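Local coordinates for nucleoside diphosphate kinase family protein (Babesia bovis, PDB 3JS9) that probably transfers the terminal phosphate of a nucleoside triphosphate to a nucleoside diphosphate through a phosphohistidine intermediate, with magnesium as cofactor, at residues Gly27-Arg32 with Asn120-Ser125. Residues are numbered along the deposited sequence; the frame is centred on the assembly and turned at random.
Sequences GEILKR and NIVHAS. With SO4 (sulfate ion), chain G.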
ATOM      1  N   GLY A  27       6.113  -9.582   7.279  1.00 15.27           N
ATOM      2  CA  GLY A  27       6.236  -9.221   5.847  1.00 14.58           C
ATOM      3  C   GLY A  27       6.429  -7.730   5.646  1.00 14.56           C
ATOM      4  O   GLY A  27       7.291  -7.304   4.876  1.00 15.20           O
ATOM      5  N   GLU A  28       5.633  -6.934   6.356  1.00 14.19           N
ATOM      6  CA  GLU A  28       5.723  -5.493   6.338  1.00 14.54           C
ATOM      7  C   GLU A  28       7.124  -5.004   6.702  1.00 14.93           C
ATOM      8  O   GLU A  28       7.658  -4.114   6.056  1.00 15.32           O
ATOM      9  CB  GLU A  28       4.695  -4.932   7.318  1.00 15.24           C
ATOM     10  CG  GLU A  28       4.656  -3.423   7.478  1.00 18.03           C
ATOM     11  CD  GLU A  28       4.298  -2.670   6.195  1.00 21.13           C
ATOM     12  OE1 GLU A  28       3.540  -3.192   5.373  1.00 24.33           O
ATOM     13  OE2 GLU A  28       4.785  -1.544   5.997  1.00 24.56           O
ATOM     14  N   ILE A  29       7.717  -5.589   7.737  1.00 15.19           N
ATOM     15  CA  ILE A  29       8.999  -5.139   8.234  1.00 14.64           C
ATOM     16  C   ILE A  29      10.083  -5.527   7.231  1.00 16.09           C
ATOM     17  O   ILE A  29      10.910  -4.667   6.830  1.00 17.06           O
ATOM     18  CB  ILE A  29       9.289  -5.704   9.671  1.00 14.75           C
ATOM     19  CG1 ILE A  29       8.389  -5.014  10.744  1.00 14.05           C
ATOM     20  CG2 ILE A  29      10.770  -5.605  10.026  1.00 12.12           C
ATOM     21  CD1 ILE A  29       8.182  -5.871  12.070  1.00 10.08           C
ATOM     22  N   LEU A  30      10.077  -6.794   6.797  1.00 15.78           N
ATOM     23  CA  LEU A  30      11.031  -7.250   5.792  1.00 15.78           C
ATOM     24  C   LEU A  30      10.982  -6.310   4.571  1.00 15.87           C
ATOM     25  O   LEU A  30      11.997  -5.790   4.115  1.00 15.11           O
ATOM     26  CB  LEU A  30      10.742  -8.706   5.402  1.00 15.45           C
ATOM     27  CG  LEU A  30      11.892  -9.557   4.802  1.00 17.35           C
ATOM     28  CD1 LEU A  30      11.511 -11.011   4.800  1.00 15.18           C
ATOM     29  CD2 LEU A  30      12.391  -9.145   3.383  1.00 14.22           C
ATOM     30  N   LYS A  31       9.770  -6.070   4.076  1.00 16.82           N
ATOM     31  CA  LYS A  31       9.538  -5.261   2.890  1.00 17.05           C
ATOM     32  C   LYS A  31      10.098  -3.835   3.066  1.00 17.19           C
ATOM     33  O   LYS A  31      10.681  -3.263   2.130  1.00 17.02           O
ATOM     34  CB  LYS A  31       8.045  -5.276   2.606  1.00 17.32           C
ATOM     35  CG  LYS A  31       7.556  -4.446   1.399  1.00 20.22           C
ATOM     36  CD  LYS A  31       6.061  -4.799   1.153  1.00 25.79           C
ATOM     37  CE  LYS A  31       5.265  -3.655   0.452  1.00 29.46           C
ATOM     38  NZ  LYS A  31       5.654  -3.544  -0.993  1.00 28.67           N
ATOM     39  N   ARG A  32       9.972  -3.269   4.269  1.00 16.76           N
ATOM     40  CA  ARG A  32      10.509  -1.921   4.493  1.00 16.62           C
ATOM     41  C   ARG A  32      12.005  -1.936   4.391  1.00 17.24           C
ATOM     42  O   ARG A  32      12.580  -1.016   3.804  1.00 19.66           O
ATOM     43  CB  ARG A  32      10.086  -1.339   5.846  1.00 16.96           C
ATOM     44  CG  ARG A  32       8.655  -0.818   5.877  1.00 13.92           C
ATOM     45  CD  ARG A  32       8.212  -0.592   7.280  1.00 13.09           C
ATOM     46  NE  ARG A  32       6.811  -0.218   7.328  1.00 13.19           N
ATOM     47  CZ  ARG A  32       6.345   0.922   7.846  1.00 11.51           C
ATOM     48  NH1 ARG A  32       5.041   1.131   7.840  1.00  6.65           N
ATOM     49  NH2 ARG A  32       7.168   1.806   8.421  1.00  5.97           N
ATOM     50  N   ASN A 120       7.413  -3.253  21.337  1.00 19.81           N
ATOM     51  CA  ASN A 120       7.865  -2.363  20.296  1.00 19.11           C
ATOM     52  C   ASN A 120       8.314  -3.080  19.031  1.00 19.00           C
ATOM     53  O   ASN A 120       9.192  -2.591  18.280  1.00 18.78           O
ATOM     54  CB  ASN A 120       8.896  -1.387  20.844  1.00 19.90           C
ATOM     55  CG  ASN A 120      10.175  -2.060  21.303  1.00 21.61           C
ATOM     56  OD1 ASN A 120      10.265  -3.303  21.408  1.00 21.85           O
ATOM     57  ND2 ASN A 120      11.187  -1.234  21.578  1.00 19.25           N
ATOM     58  N   ILE A 121       7.675  -4.237  18.812  1.00 18.27           N
ATOM     59  CA  ILE A 121       7.601  -4.902  17.510  1.00 18.03           C
ATOM     60  C   ILE A 121       8.896  -5.578  17.032  1.00 18.67           C
ATOM     61  O   ILE A 121       8.861  -6.725  16.541  1.00 18.50           O
ATOM     62  CB  ILE A 121       7.169  -3.941  16.342  1.00 17.80           C
ATOM     63  CG1 ILE A 121       5.995  -3.010  16.717  1.00 17.45           C
ATOM     64  CG2 ILE A 121       6.955  -4.741  15.033  1.00 15.55           C
ATOM     65  CD1 ILE A 121       4.825  -3.690  17.133  1.00 18.67           C
ATOM     66  N   VAL A 122      10.015  -4.856  17.123  1.00 18.55           N
ATOM     67  CA  VAL A 122      11.171  -5.216  16.332  1.00 19.28           C
ATOM     68  C   VAL A 122      12.443  -4.747  17.020  1.00 19.93           C
ATOM     69  O   VAL A 122      12.439  -3.711  17.692  1.00 20.90           O
ATOM     70  CB  VAL A 122      11.073  -4.577  14.908  1.00 18.89           C
ATOM     71  CG1 VAL A 122      11.208  -3.044  15.007  1.00 19.28           C
ATOM     72  CG2 VAL A 122      12.150  -5.130  13.981  1.00 16.96           C
ATOM     73  N   HIS A 123      13.527  -5.497  16.843  1.00 19.82           N
ATOM     74  CA  HIS A 123      14.826  -5.099  17.381  1.00 19.71           C
ATOM     75  C   HIS A 123      15.722  -4.692  16.225  1.00 18.79           C
ATOM     76  O   HIS A 123      15.737  -5.373  15.190  1.00 19.29           O
ATOM     77  CB  HIS A 123      15.498  -6.257  18.177  1.00 19.60           C
ATOM     78  CG  HIS A 123      16.985  -6.109  18.290  1.00 20.91           C
ATOM     79  ND1 HIS A 123      17.590  -5.464  19.348  1.00 22.01           N
ATOM     80  CD2 HIS A 123      17.982  -6.418  17.423  1.00 20.75           C
ATOM     81  CE1 HIS A 123      18.897  -5.406  19.143  1.00 22.09           C
ATOM     82  NE2 HIS A 123      19.161  -5.986  17.987  1.00 22.19           N
ATOM     83  N   ALA A 124      16.486  -3.625  16.403  1.00 18.20           N
ATOM     84  CA  ALA A 124      17.590  -3.322  15.475  1.00 19.03           C
ATOM     85  C   ALA A 124      18.865  -3.164  16.245  1.00 19.67           C
ATOM     86  O   ALA A 124      18.839  -2.691  17.350  1.00 20.39           O
ATOM     87  CB  ALA A 124      17.306  -2.043  14.645  1.00 18.39           C
ATOM     88  N   SER A 125      19.995  -3.533  15.663  1.00 21.26           N
ATOM     89  CA  SER A 125      21.289  -3.412  16.363  1.00 21.78           C
ATOM     90  C   SER A 125      21.522  -1.955  16.708  1.00 22.62           C
ATOM     91  O   SER A 125      21.206  -1.062  15.912  1.00 22.69           O
ATOM     92  CB  SER A 125      22.466  -3.911  15.498  1.00 21.21           C
ATOM     93  OG  SER A 125      22.454  -5.306  15.400  1.00 21.03           O
TER
HETATM   94  S   SO4 G 152      15.474  -4.475  22.033  1.00 60.59           S
HETATM   95  O1  SO4 G 152      16.010  -3.575  21.000  1.00 60.29           O
HETATM   96  O2  SO4 G 152      16.162  -4.194  23.272  1.00 62.06           O
HETATM   97  O3  SO4 G 152      15.602  -5.923  21.793  1.00 60.65           O
HETATM   98  O4  SO4 G 152      14.079  -4.130  22.129  1.00 62.46           O
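Ile29 reaches out from helix 26-36 to Ile121 and Val122, packing this helix against strand 122-124, outermost within the chain's sheet, and the loop residue just before it, in the ferredoxin-like alpha/beta fold of nucleoside diphosphate kinases. The contact is wholly apolar and buried. With CG1 of Ile29 beside the backbone N (chi1 -72°) and CG2 anti to it, the two branches divide the work: CD1 meets CG2 of Ile121 at 3.4 Å, the side chains crossing at a slant, while Ile29 CG2 lies more loosely, 4.2 Å from Val122 CG2. Val16 of strand 10-16 also touches Ile29.

Within the same helix, Glu28 and Arg32, one turn apart, form a salt bridge, NE to OE2 at 2.8 Å. Glu28 OE2 uses its anti lone pair and sits close to the guanidinium plane (8° out of it).

Beyond the apolar contact, the same segment carries residues predicted for the active site. The amide of Asn120, a predicted ATP ligand, is hydrogen-bonded through OD1 to Lys17 and through ND2 to the backbone carbonyl of Thr99, while His123, the predicted phosphohistidine, is hydrogen-bonded through NE2 to Glu134, which helps set the ring's orientation. Its other nitrogen faces a sulfate, probably from the crystallisation liquor: His123 ND1 gives O1 of the ion a 3.0 Å hydrogen bond at the ring edge, with O3 a weaker acceptor at 3.2 Å.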